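Long-range contacts in NAD-dependent aldehyde dehydrogenase (Sinorhizobium meliloti, PDB 3U4J), which probably oxidises aldehydes to carboxylic acids with NAD or NADP as electron acceptor: residues 25-29 against 66-72; 77-81 against 186-190; 162-168 against 241-247. All coordinates share one frame; numbering follows the deposited sequence.

Contact 1. Residues 25-29 against 66-72; sequences MLVDG and AVAAARK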
HETATM    1  N   MSE A  25      40.925  -2.705   2.871  1.00 10.62           N
HETATM    2  CA  MSE A  25      39.748  -2.375   2.076  1.00 10.00           C
HETATM    3  C   MSE A  25      39.212  -3.633   1.427  1.00  9.63           C
HETATM    4  O   MSE A  25      39.904  -4.656   1.379  1.00  8.82           O
HETATM    5  CB  MSE A  25      40.074  -1.305   1.036  1.00 10.74           C
HETATM    6  CG  MSE A  25      40.461   0.024   1.684  1.00 13.60           C
HETATM    7 SE   MSE A  25      40.648   1.406   0.291  1.00 27.62          SE
HETATM    8  CE  MSE A  25      42.433   1.044  -0.356  1.00 20.83           C
ATOM      9  N   LEU A  26      37.979  -3.590   0.952  1.00  9.40           N
ATOM     10  CA  LEU A  26      37.455  -4.761   0.284  1.00 10.55           C
ATOM     11  C   LEU A  26      36.796  -4.317  -0.998  1.00 10.60           C
ATOM     12  O   LEU A  26      35.799  -3.633  -0.977  1.00 10.13           O
ATOM     13  CB  LEU A  26      36.538  -5.548   1.233  1.00 11.13           C
ATOM     14  CG  LEU A  26      35.674  -6.778   0.880  1.00 14.78           C
ATOM     15  CD1 LEU A  26      35.839  -7.391  -0.468  1.00 15.18           C
ATOM     16  CD2 LEU A  26      35.720  -7.815   2.027  1.00 16.06           C
ATOM     17  N   VAL A  27      37.385  -4.713  -2.127  1.00 10.02           N
ATOM     18  CA  VAL A  27      36.953  -4.276  -3.437  1.00  9.60           C
ATOM     19  C   VAL A  27      36.875  -5.465  -4.386  1.00  9.80           C
ATOM     20  O   VAL A  27      37.851  -6.204  -4.539  1.00  9.69           O
ATOM     21  CB  VAL A  27      37.941  -3.207  -3.982  1.00 10.11           C
ATOM     22  CG1 VAL A  27      37.583  -2.790  -5.392  1.00 10.98           C
ATOM     23  CG2 VAL A  27      37.952  -1.977  -3.057  1.00 10.40           C
ATOM     24  N   ASP A  28      35.718  -5.646  -5.013  1.00  9.69           N
ATOM     25  CA  ASP A  28      35.476  -6.717  -5.989  1.00 11.60           C
ATOM     26  C   ASP A  28      35.793  -8.061  -5.353  1.00 11.20           C
ATOM     27  O   ASP A  28      36.394  -8.938  -5.985  1.00 10.86           O
ATOM     28  CB  ASP A  28      36.321  -6.516  -7.275  1.00 12.25           C
ATOM     29  CG  ASP A  28      35.766  -7.264  -8.455  1.00 16.25           C
ATOM     30  OD1 ASP A  28      34.561  -7.597  -8.427  1.00 16.87           O
ATOM     31  OD2 ASP A  28      36.516  -7.490  -9.448  1.00 21.62           O
ATOM     32  N   GLY A  29      35.445  -8.184  -4.078  1.00 10.68           N
ATOM     33  CA  GLY A  29      35.595  -9.437  -3.356  1.00 10.82           C
ATOM     34  C   GLY A  29      36.964  -9.702  -2.788  1.00 10.83           C
ATOM     35  O   GLY A  29      37.143 -10.746  -2.149  1.00 10.21           O
ATOM     36  N   ALA A  66      36.887   0.826  -6.530  1.00 10.11           N
ATOM     37  CA  ALA A  66      35.717   0.299  -5.811  1.00 10.25           C
ATOM     38  C   ALA A  66      34.411   0.596  -6.556  1.00  9.39           C
ATOM     39  O   ALA A  66      33.558  -0.287  -6.713  1.00  9.78           O
ATOM     40  CB  ALA A  66      35.673   0.893  -4.423  1.00 10.33           C
ATOM     41  N   VAL A  67      34.271   1.845  -7.004  1.00  9.75           N
ATOM     42  CA  VAL A  67      33.162   2.265  -7.856  1.00  9.56           C
ATOM     43  C   VAL A  67      33.083   1.404  -9.106  1.00  9.80           C
ATOM     44  O   VAL A  67      31.989   0.956  -9.492  1.00  9.47           O
ATOM     45  CB  VAL A  67      33.267   3.788  -8.238  1.00  9.69           C
ATOM     46  CG1 VAL A  67      32.182   4.196  -9.259  1.00  9.57           C
ATOM     47  CG2 VAL A  67      33.175   4.673  -6.980  1.00  8.28           C
ATOM     48  N   ALA A  68      34.231   1.145  -9.748  1.00 10.35           N
ATOM     49  CA  ALA A  68      34.208   0.313 -10.951  1.00 10.69           C
ATOM     50  C   ALA A  68      33.765  -1.122 -10.615  1.00 10.67           C
ATOM     51  O   ALA A  68      33.125  -1.748 -11.428  1.00 11.77           O
ATOM     52  CB  ALA A  68      35.614   0.297 -11.675  1.00 12.18           C
ATOM     53  N   ALA A  69      34.097  -1.631  -9.430  1.00 10.21           N
ATOM     54  CA  ALA A  69      33.670  -3.002  -9.041  1.00 10.45           C
ATOM     55  C   ALA A  69      32.150  -3.053  -8.811  1.00 10.48           C
ATOM     56  O   ALA A  69      31.487  -3.989  -9.237  1.00 10.34           O
ATOM     57  CB  ALA A  69      34.400  -3.463  -7.816  1.00 10.55           C
ATOM     58  N   ALA A  70      31.606  -2.021  -8.172  1.00  9.81           N
ATOM     59  CA  ALA A  70      30.151  -1.918  -7.969  1.00  9.81           C
ATOM     60  C   ALA A  70      29.441  -1.770  -9.290  1.00  9.41           C
ATOM     61  O   ALA A  70      28.389  -2.343  -9.495  1.00  8.99           O
ATOM     62  CB  ALA A  70      29.819  -0.727  -7.065  1.00  7.84           C
ATOM     63  N   ARG A  71      30.015  -0.956 -10.176  1.00 10.09           N
ATOM     64  CA  ARG A  71      29.496  -0.786 -11.539  1.00 11.01           C
ATOM     65  C   ARG A  71      29.401  -2.126 -12.296  1.00 10.38           C
ATOM     66  O   ARG A  71      28.360  -2.463 -12.886  1.00 10.76           O
ATOM     67  CB  ARG A  71      30.363   0.227 -12.290  1.00 10.51           C
ATOM     68  CG  ARG A  71      29.728   0.813 -13.567  1.00 15.18           C
ATOM     69  CD  ARG A  71      28.624   1.835 -13.257  1.00 14.91           C
ATOM     70  NE  ARG A  71      27.316   1.220 -13.427  1.00 15.67           N
ATOM     71  CZ  ARG A  71      26.158   1.758 -13.070  1.00 16.40           C
ATOM     72  NH1 ARG A  71      26.102   2.953 -12.503  1.00 15.99           N
ATOM     73  NH2 ARG A  71      25.045   1.078 -13.281  1.00 16.56           N
ATOM     74  N   LYS A  72      30.491  -2.879 -12.272  1.00 11.49           N
ATOM     75  CA  LYS A  72      30.539  -4.191 -12.922  1.00 11.84           C
ATOM     76  C   LYS A  72      29.547  -5.132 -12.243  1.00 11.00           C
ATOM     77  O   LYS A  72      28.772  -5.809 -12.925  1.00 11.61           O
ATOM     78  CB  LYS A  72      31.965  -4.756 -12.866  1.00 13.31           C
ATOM     79  CG  LYS A  72      32.105  -6.139 -13.559  1.00 16.47           C
ATOM     80  CD  LYS A  72      33.580  -6.639 -13.622  1.00 23.35           C
ATOM     81  CE  LYS A  72      34.298  -6.569 -12.259  1.00 27.57           C
ATOM     82  NZ  LYS A  72      35.447  -7.543 -12.120  1.00 31.85           N
TER
HETATM   83  O   HOH W   1      32.374  -6.560  -9.745  1.00 19.19           O
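With chi1 at -159°, Asp-28 carries its CG opposite the backbone N and extends its carboxylate towards Lys-72, whose chain leaves helix 60-75 straight through chi2 and then bends at chi3 (50°) to bring NZ back across the acid. The two side chains meet at about a right angle. NZ donates to OD2 of Asp-28 at 2.9 Å in a salt bridge, arriving on the syn side of that oxygen but 26° out of the carboxylate plane. The other oxygen, OD1, accepts a hydrogen bond from a water at 2.8 Å, and the same water donates to the backbone O of Ala-69, also at 2.8 Å, so both carboxylate oxygens are tied to the helix. Beneath the charged pair lies a small apolar patch. The CB of Asp-28 sits on the CB of Ala-69 at 3.6 Å. Both Val-27 methyls rest on Ala-66, CG1 on CA at 3.6 Å and CG2 on CB at 3.9 Å, and CG1 also approaches Ala-69 CB. The small alanines, one turn apart, let the chain just after strand 25-27 come close, Asp-28 CA 5.1 Å from Ala-69 CA. The backbone N of Asp-28 is bound by the side chain of Asn-222, which probably steadies the turn towards strand 30-32. Lys-72 is exposed, so solvent probably screens the ion pair, and the contact combines valine and alanine packing with a charged, water-bridged rim that joins the hairpin to the helix.

Contact 2. Residues 77-81 against 186-190; sequences GPWPR and IGSGC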
ATOM      1  N   GLY A  77      26.991  -8.423 -13.268  1.00 14.41           N
ATOM      2  CA  GLY A  77      27.010  -9.509 -12.281  1.00 13.79           C
ATOM      3  C   GLY A  77      25.601 -10.000 -11.994  1.00 13.58           C
ATOM      4  O   GLY A  77      24.635  -9.427 -12.482  1.00 13.68           O
ATOM      5  N   PRO A  78      25.472 -11.078 -11.207  1.00 13.55           N
ATOM      6  CA  PRO A  78      24.165 -11.699 -11.002  1.00 13.69           C
ATOM      7  C   PRO A  78      23.232 -11.008  -9.966  1.00 13.26           C
ATOM      8  O   PRO A  78      22.023 -11.219 -10.011  1.00 13.00           O
ATOM      9  CB  PRO A  78      24.549 -13.111 -10.539  1.00 14.10           C
ATOM     10  CG  PRO A  78      25.847 -12.904  -9.832  1.00 14.07           C
ATOM     11  CD  PRO A  78      26.556 -11.971 -10.779  1.00 13.71           C
ATOM     12  N   TRP A  79      23.774 -10.180  -9.068  1.00 12.87           N
ATOM     13  CA  TRP A  79      22.989  -9.662  -7.920  1.00 12.44           C
ATOM     14  C   TRP A  79      21.650  -9.022  -8.293  1.00 13.25           C
ATOM     15  O   TRP A  79      20.608  -9.456  -7.784  1.00 13.48           O
ATOM     16  CB  TRP A  79      23.844  -8.739  -7.034  1.00 11.18           C
ATOM     17  CG  TRP A  79      23.180  -8.211  -5.784  1.00  8.68           C
ATOM     18  CD1 TRP A  79      22.700  -6.960  -5.584  1.00  9.11           C
ATOM     19  CD2 TRP A  79      22.965  -8.929  -4.565  1.00  7.00           C
ATOM     20  NE1 TRP A  79      22.194  -6.843  -4.301  1.00  8.37           N
ATOM     21  CE2 TRP A  79      22.351  -8.046  -3.660  1.00  9.49           C
ATOM     22  CE3 TRP A  79      23.241 -10.245  -4.143  1.00  8.24           C
ATOM     23  CZ2 TRP A  79      21.992  -8.443  -2.350  1.00  7.61           C
ATOM     24  CZ3 TRP A  79      22.901 -10.629  -2.850  1.00  6.53           C
ATOM     25  CH2 TRP A  79      22.272  -9.731  -1.973  1.00  7.84           C
ATOM     26  N   PRO A  80      21.647  -8.008  -9.191  1.00 14.24           N
ATOM     27  CA  PRO A  80      20.350  -7.412  -9.438  1.00 14.72           C
ATOM     28  C   PRO A  80      19.423  -8.308 -10.225  1.00 14.70           C
ATOM     29  O   PRO A  80      18.231  -8.069 -10.193  1.00 14.34           O
ATOM     30  CB  PRO A  80      20.684  -6.133 -10.235  1.00 15.39           C
ATOM     31  CG  PRO A  80      21.937  -6.431 -10.887  1.00 15.58           C
ATOM     32  CD  PRO A  80      22.711  -7.292  -9.923  1.00 14.28           C
ATOM     33  N   ARG A  81      19.961  -9.329 -10.904  1.00 14.63           N
ATOM     34  CA  ARG A  81      19.159 -10.277 -11.694  1.00 15.56           C
ATOM     35  C   ARG A  81      18.636 -11.470 -10.854  1.00 15.34           C
ATOM     36  O   ARG A  81      17.777 -12.234 -11.309  1.00 15.48           O
ATOM     37  CB  ARG A  81      19.953 -10.771 -12.934  1.00 15.59           C
ATOM     38  CG  ARG A  81      19.791  -9.803 -14.141  1.00 18.31           C
ATOM     39  CD  ARG A  81      20.921  -9.905 -15.177  1.00 21.08           C
ATOM     40  NE  ARG A  81      22.139  -9.274 -14.654  1.00 22.38           N
ATOM     41  CZ  ARG A  81      22.321  -7.954 -14.541  1.00 20.44           C
ATOM     42  NH1 ARG A  81      21.365  -7.111 -14.941  1.00 21.52           N
ATOM     43  NH2 ARG A  81      23.452  -7.469 -14.027  1.00 15.44           N
ATOM     44  N   ILE A 186      21.283  -2.819  -0.997  1.00  7.46           N
ATOM     45  CA  ILE A 186      21.542  -4.079  -1.740  1.00  7.06           C
ATOM     46  C   ILE A 186      20.287  -4.962  -1.785  1.00  7.82           C
ATOM     47  O   ILE A 186      20.102  -5.734  -2.715  1.00  7.81           O
ATOM     48  CB  ILE A 186      22.742  -4.875  -1.170  1.00  7.14           C
ATOM     49  CG1 ILE A 186      22.486  -5.323   0.285  1.00  5.81           C
ATOM     50  CG2 ILE A 186      23.997  -4.012  -1.267  1.00  6.28           C
ATOM     51  CD1 ILE A 186      23.374  -6.466   0.793  1.00  9.03           C
ATOM     52  N   GLY A 187      19.418  -4.829  -0.784  1.00  8.77           N
ATOM     53  CA  GLY A 187      18.111  -5.505  -0.804  1.00  9.34           C
ATOM     54  C   GLY A 187      17.229  -5.018  -1.938  1.00 10.26           C
ATOM     55  O   GLY A 187      16.455  -5.782  -2.486  1.00 10.76           O
ATOM     56  N   SER A 188      17.382  -3.749  -2.315  1.00 10.26           N
ATOM     57  CA  SER A 188      16.737  -3.206  -3.507  1.00 10.73           C
ATOM     58  C   SER A 188      17.376  -3.642  -4.831  1.00 11.04           C
ATOM     59  O   SER A 188      16.816  -3.343  -5.899  1.00 11.60           O
ATOM     60  CB  SER A 188      16.733  -1.666  -3.461  1.00 11.13           C
ATOM     61  OG  SER A 188      15.960  -1.191  -2.364  1.00 13.75           O
ATOM     62  N   GLY A 189      18.511  -4.347  -4.770  1.00 10.72           N
ATOM     63  CA  GLY A 189      19.227  -4.811  -5.992  1.00  9.70           C
ATOM     64  C   GLY A 189      20.425  -3.921  -6.353  1.00  9.75           C
ATOM     65  O   GLY A 189      21.074  -4.140  -7.383  1.00  9.08           O
ATOM     66  N   CYS A 190      20.729  -2.920  -5.509  1.00  8.78           N
ATOM     67  CA  CYS A 190      21.846  -1.998  -5.761  1.00  8.81           C
ATOM     68  C   CYS A 190      23.144  -2.661  -5.375  1.00  8.71           C
ATOM     69  O   CYS A 190      23.141  -3.644  -4.651  1.00  8.68           O
ATOM     70  CB  CYS A 190      21.737  -0.704  -4.915  1.00  7.80           C
ATOM     71  SG  CYS A 190      20.279   0.268  -5.292  1.00 10.76           S
TER
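Trp-79 points its indole N-H at the backbone O of Ile-186, with NE1 2.8 Å from that oxygen. The bond is bent, 132° at the hydrogen, and the oxygen stands 21° out of the indole plane, near the edge of the ring. Past NE1 the six-membered ring runs on to the Ile-186 side chain, where CZ2 lies 3.8 Å from CB and also close to CD1 of Ile-186. On the pyrrole side, CD1 of Trp-79 comes within 3.7 Å of Gly-189 O. That oxygen also meets CB of Pro-80 at 3.5 Å; it is buried here without a hydrogen-bonding partner in the model. The indole reaches across because chi1 of -176° swings CG away from its own backbone N. Ile-186 O is gripped twice: Gly-189 N, from the same helix end, donates to it at 2.9 Å, and this donor and the indole approach from opposite faces of the carbonyl plane. The Gly-189 bond belongs to a Schellman motif that ends helix 174-187, with Gly-189 at positive phi turning the chain towards strand 191-195. The tryptophan therefore binds a carbonyl of the last helical turn. With no side chain at Gly-189, Pro-80 can pack close, the two CA atoms 4.5 Å apart. Further out, Pro-217 and Val-220 also pack on the indole, and Val-220 reaches Ile-186 as well. The 77-81 turn, between helices 60-75 and 84-100, is held by Arg-81, whose NH2 donates to Gly-77 O at 2.8 Å in the carbonyl plane and also to Phe-74 O. From the following helix, Arg-87 binds the backbone O of Trp-79.

Contact 3. Residues 162-168 against 241-247; sequences VGVVGII and VDMVAFT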
ATOM      1  N   VAL A 162      18.139   1.573  -7.961  1.00 11.41           N
ATOM      2  CA  VAL A 162      18.785   2.812  -8.423  1.00 13.56           C
ATOM      3  C   VAL A 162      20.156   2.519  -9.105  1.00 13.10           C
ATOM      4  O   VAL A 162      20.519   3.199 -10.049  1.00 13.58           O
ATOM      5  CB  VAL A 162      18.865   3.925  -7.292  1.00 14.19           C
ATOM      6  CG1 VAL A 162      19.772   3.530  -6.180  1.00 16.55           C
ATOM      7  CG2 VAL A 162      19.398   5.273  -7.832  1.00 17.81           C
ATOM      8  N   GLY A 163      20.890   1.511  -8.637  1.00 12.60           N
ATOM      9  CA  GLY A 163      22.181   1.114  -9.271  1.00 11.62           C
ATOM     10  C   GLY A 163      23.335   1.149  -8.284  1.00 10.83           C
ATOM     11  O   GLY A 163      23.315   0.444  -7.291  1.00 10.79           O
ATOM     12  N   VAL A 164      24.341   1.985  -8.542  1.00 10.63           N
ATOM     13  CA  VAL A 164      25.516   2.067  -7.676  1.00  9.06           C
ATOM     14  C   VAL A 164      25.332   3.194  -6.696  1.00  9.87           C
ATOM     15  O   VAL A 164      25.152   4.358  -7.090  1.00  9.61           O
ATOM     16  CB  VAL A 164      26.812   2.341  -8.490  1.00  9.49           C
ATOM     17  CG1 VAL A 164      28.033   2.484  -7.555  1.00  8.26           C
ATOM     18  CG2 VAL A 164      27.020   1.245  -9.542  1.00  8.49           C
ATOM     19  N   VAL A 165      25.451   2.854  -5.411  1.00 10.16           N
ATOM     20  CA  VAL A 165      25.230   3.783  -4.342  1.00  9.14           C
ATOM     21  C   VAL A 165      26.505   3.962  -3.526  1.00  9.75           C
ATOM     22  O   VAL A 165      27.046   2.996  -2.978  1.00  9.99           O
ATOM     23  CB  VAL A 165      24.131   3.246  -3.384  1.00  9.25           C
ATOM     24  CG1 VAL A 165      23.831   4.284  -2.288  1.00  7.81           C
ATOM     25  CG2 VAL A 165      22.856   2.927  -4.153  1.00  7.56           C
ATOM     26  N   GLY A 166      26.961   5.196  -3.396  1.00  9.16           N
ATOM     27  CA  GLY A 166      28.023   5.499  -2.427  1.00  9.50           C
ATOM     28  C   GLY A 166      27.443   5.822  -1.061  1.00 10.52           C
ATOM     29  O   GLY A 166      26.630   6.730  -0.933  1.00 11.84           O
ATOM     30  N   ILE A 167      27.884   5.095  -0.038  1.00 10.40           N
ATOM     31  CA  ILE A 167      27.372   5.260   1.316  1.00  9.78           C
ATOM     32  C   ILE A 167      28.475   5.765   2.252  1.00  9.80           C
ATOM     33  O   ILE A 167      29.456   5.085   2.465  1.00 10.79           O
ATOM     34  CB  ILE A 167      26.788   3.922   1.836  1.00 10.25           C
ATOM     35  CG1 ILE A 167      25.707   3.407   0.865  1.00  9.74           C
ATOM     36  CG2 ILE A 167      26.249   4.080   3.278  1.00  8.20           C
ATOM     37  CD1 ILE A 167      25.150   2.007   1.235  1.00  8.62           C
ATOM     38  N   ILE A 168      28.303   6.960   2.800  1.00  9.69           N
ATOM     39  CA  ILE A 168      29.304   7.606   3.669  1.00 10.13           C
ATOM     40  C   ILE A 168      28.729   7.676   5.059  1.00 10.03           C
ATOM     41  O   ILE A 168      27.623   8.217   5.257  1.00 11.01           O
ATOM     42  CB  ILE A 168      29.676   9.026   3.172  1.00  9.78           C
ATOM     43  CG1 ILE A 168      30.154   8.946   1.721  1.00 11.53           C
ATOM     44  CG2 ILE A 168      30.737   9.697   4.110  1.00  9.79           C
ATOM     45  CD1 ILE A 168      30.184  10.306   0.970  1.00 13.27           C
ATOM     46  N   VAL A 241      28.661   6.509 -10.312  1.00 12.91           N
ATOM     47  CA  VAL A 241      27.843   6.480  -9.090  1.00 12.07           C
ATOM     48  C   VAL A 241      26.453   7.053  -9.398  1.00 12.00           C
ATOM     49  O   VAL A 241      26.335   8.100 -10.056  1.00 11.87           O
ATOM     50  CB  VAL A 241      28.515   7.260  -7.958  1.00 11.74           C
ATOM     51  CG1 VAL A 241      27.601   7.263  -6.712  1.00 11.39           C
ATOM     52  CG2 VAL A 241      29.887   6.646  -7.636  1.00 10.57           C
ATOM     53  N   ASP A 242      25.406   6.350  -8.964  1.00 11.32           N
ATOM     54  CA  ASP A 242      24.013   6.750  -9.234  1.00 12.02           C
ATOM     55  C   ASP A 242      23.382   7.544  -8.086  1.00 11.58           C
ATOM     56  O   ASP A 242      22.457   8.306  -8.290  1.00 12.45           O
ATOM     57  CB  ASP A 242      23.176   5.513  -9.578  1.00 11.07           C
ATOM     58  CG  ASP A 242      23.726   4.786 -10.816  1.00 15.32           C
ATOM     59  OD1 ASP A 242      24.088   3.584 -10.720  1.00 13.12           O
ATOM     60  OD2 ASP A 242      23.834   5.469 -11.869  1.00 13.03           O
HETATM   61  N   MSE A 243      23.936   7.390  -6.895  1.00 11.01           N
HETATM   62  CA  MSE A 243      23.387   7.978  -5.698  1.00 11.58           C
HETATM   63  C   MSE A 243      24.426   8.054  -4.614  1.00 10.83           C
HETATM   64  O   MSE A 243      25.240   7.144  -4.473  1.00 11.03           O
HETATM   65  CB  MSE A 243      22.233   7.094  -5.186  1.00 11.00           C
HETATM   66  CG  MSE A 243      21.615   7.627  -3.918  1.00 15.68           C
HETATM   67 SE   MSE A 243      19.944   6.636  -3.544  1.00 27.59          SE
HETATM   68  CE  MSE A 243      19.543   7.582  -1.845  1.00 17.68           C
ATOM     69  N   VAL A 244      24.374   9.121  -3.825  1.00 10.53           N
ATOM     70  CA  VAL A 244      25.171   9.222  -2.593  1.00 11.33           C
ATOM     71  C   VAL A 244      24.237   9.287  -1.399  1.00 10.84           C
ATOM     72  O   VAL A 244      23.296  10.102  -1.378  1.00 10.00           O
ATOM     73  CB  VAL A 244      26.033  10.512  -2.559  1.00 11.82           C
ATOM     74  CG1 VAL A 244      26.905  10.523  -1.326  1.00 13.29           C
ATOM     75  CG2 VAL A 244      26.921  10.580  -3.806  1.00 14.24           C
ATOM     76  N   ALA A 245      24.491   8.425  -0.426  1.00  9.64           N
ATOM     77  CA  ALA A 245      23.725   8.387   0.815  1.00  9.40           C
ATOM     78  C   ALA A 245      24.712   8.786   1.896  1.00  9.19           C
ATOM     79  O   ALA A 245      25.591   8.000   2.239  1.00 10.28           O
ATOM     80  CB  ALA A 245      23.214   6.981   1.074  1.00  9.41           C
ATOM     81  N   PHE A 246      24.565   9.995   2.418  1.00  8.32           N
ATOM     82  CA  PHE A 246      25.511  10.567   3.377  1.00  8.74           C
ATOM     83  C   PHE A 246      24.843  10.743   4.729  1.00  9.07           C
ATOM     84  O   PHE A 246      23.677  11.187   4.812  1.00  9.85           O
ATOM     85  CB  PHE A 246      26.033  11.943   2.863  1.00  8.24           C
ATOM     86  CG  PHE A 246      26.838  12.698   3.900  1.00 11.43           C
ATOM     87  CD1 PHE A 246      28.217  12.452   4.054  1.00 11.28           C
ATOM     88  CD2 PHE A 246      26.211  13.606   4.758  1.00 10.60           C
ATOM     89  CE1 PHE A 246      28.979  13.136   5.041  1.00 11.97           C
ATOM     90  CE2 PHE A 246      26.946  14.297   5.737  1.00 11.77           C
ATOM     91  CZ  PHE A 246      28.341  14.055   5.877  1.00 10.40           C
ATOM     92  N   THR A 247      25.577  10.422   5.787  1.00  9.60           N
ATOM     93  CA  THR A 247      25.144  10.674   7.129  1.00  9.93           C
ATOM     94  C   THR A 247      26.282  11.378   7.870  1.00 10.37           C
ATOM     95  O   THR A 247      27.407  10.875   7.915  1.00  9.17           O
ATOM     96  CB  THR A 247      24.750   9.345   7.848  1.00 10.11           C
ATOM     97  OG1 THR A 247      23.754   8.647   7.055  1.00 10.93           O
ATOM     98  CG2 THR A 247      24.211   9.643   9.279  1.00 10.19           C
TER
HETATM   99  O   HOH W   2      24.936   7.137   5.113  1.00 11.63           O
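Asp-242 and Val-164 open a parallel strand pair in which 164-168 and 243-247 run side by side, their axes 4.6 Å apart at the closest approach. The tight part is the backbone ladder. Gly-166 is bonded to 243-247 through both its N, to Met-243 O, and its O, to Ala-245 N, each at 2.8 Å, and Ile-168 continues the pattern through Ala-245 O and Thr-247 N. At the entry, the carboxylate of Asp-242 stands in for a strand neighbour: OD1 uses its anti lone pair to take the N-H of Val-164 at 2.7 Å and 176°, while Asp-242 N returns a bond to Val-164 O. A chi1 of -60° turns CG of Asp-242 away from its own carbonyl carbon and towards this N-H. Side-chain packing is looser on one face, where CG1 of Val-165 and CG1 of Ile-167 each lie 4.4 Å from Ala-245 CB, and Ile-167 also packs against helix 174-187. The other face is closer: CG2 of Ile-168 lies 3.7 Å from CD1 of Phe-246, and helix 250-261 covers both through Leu-256. The far end is wetter: one water donates to Ile-168 O and Ala-245 O and meets Thr-247 OG1, a hydroxyl also bound by Arg-181. These strands belong to the parallel part of the mixed sheet in the Rossmann-like coenzyme-binding domain of this family. Arg-71 forms a salt bridge with the oxygen of Asp-242 that receives the Val-164 N-H, which should stabilise its negative charge and favour the ionised acid.

Contact 3 is the core of the set, two neighbouring strands of the central sheet; contact 2 is also buried but lies farther from the chain's centre, and contact 1 is partly at the surface. Their chemistry follows this order: backbone ladder, indole on a helix-end carbonyl, small apolar packing edged by an ion pair. Helix 60-75 joins contacts 1 and 3: its Ala-66, Ala-69 and Lys-72 side packs on 25-29, while Val-67, Ala-70 and Arg-71 face Val-164, Val-241 and Asp-242. The same helix leads into the 77-81 turn of contact 2, with a probable hydrogen bond from Gly-77 N to Lys-72 O. Cys-190 packs on Val-162 and Val-165, linking contact 2 to the sheet.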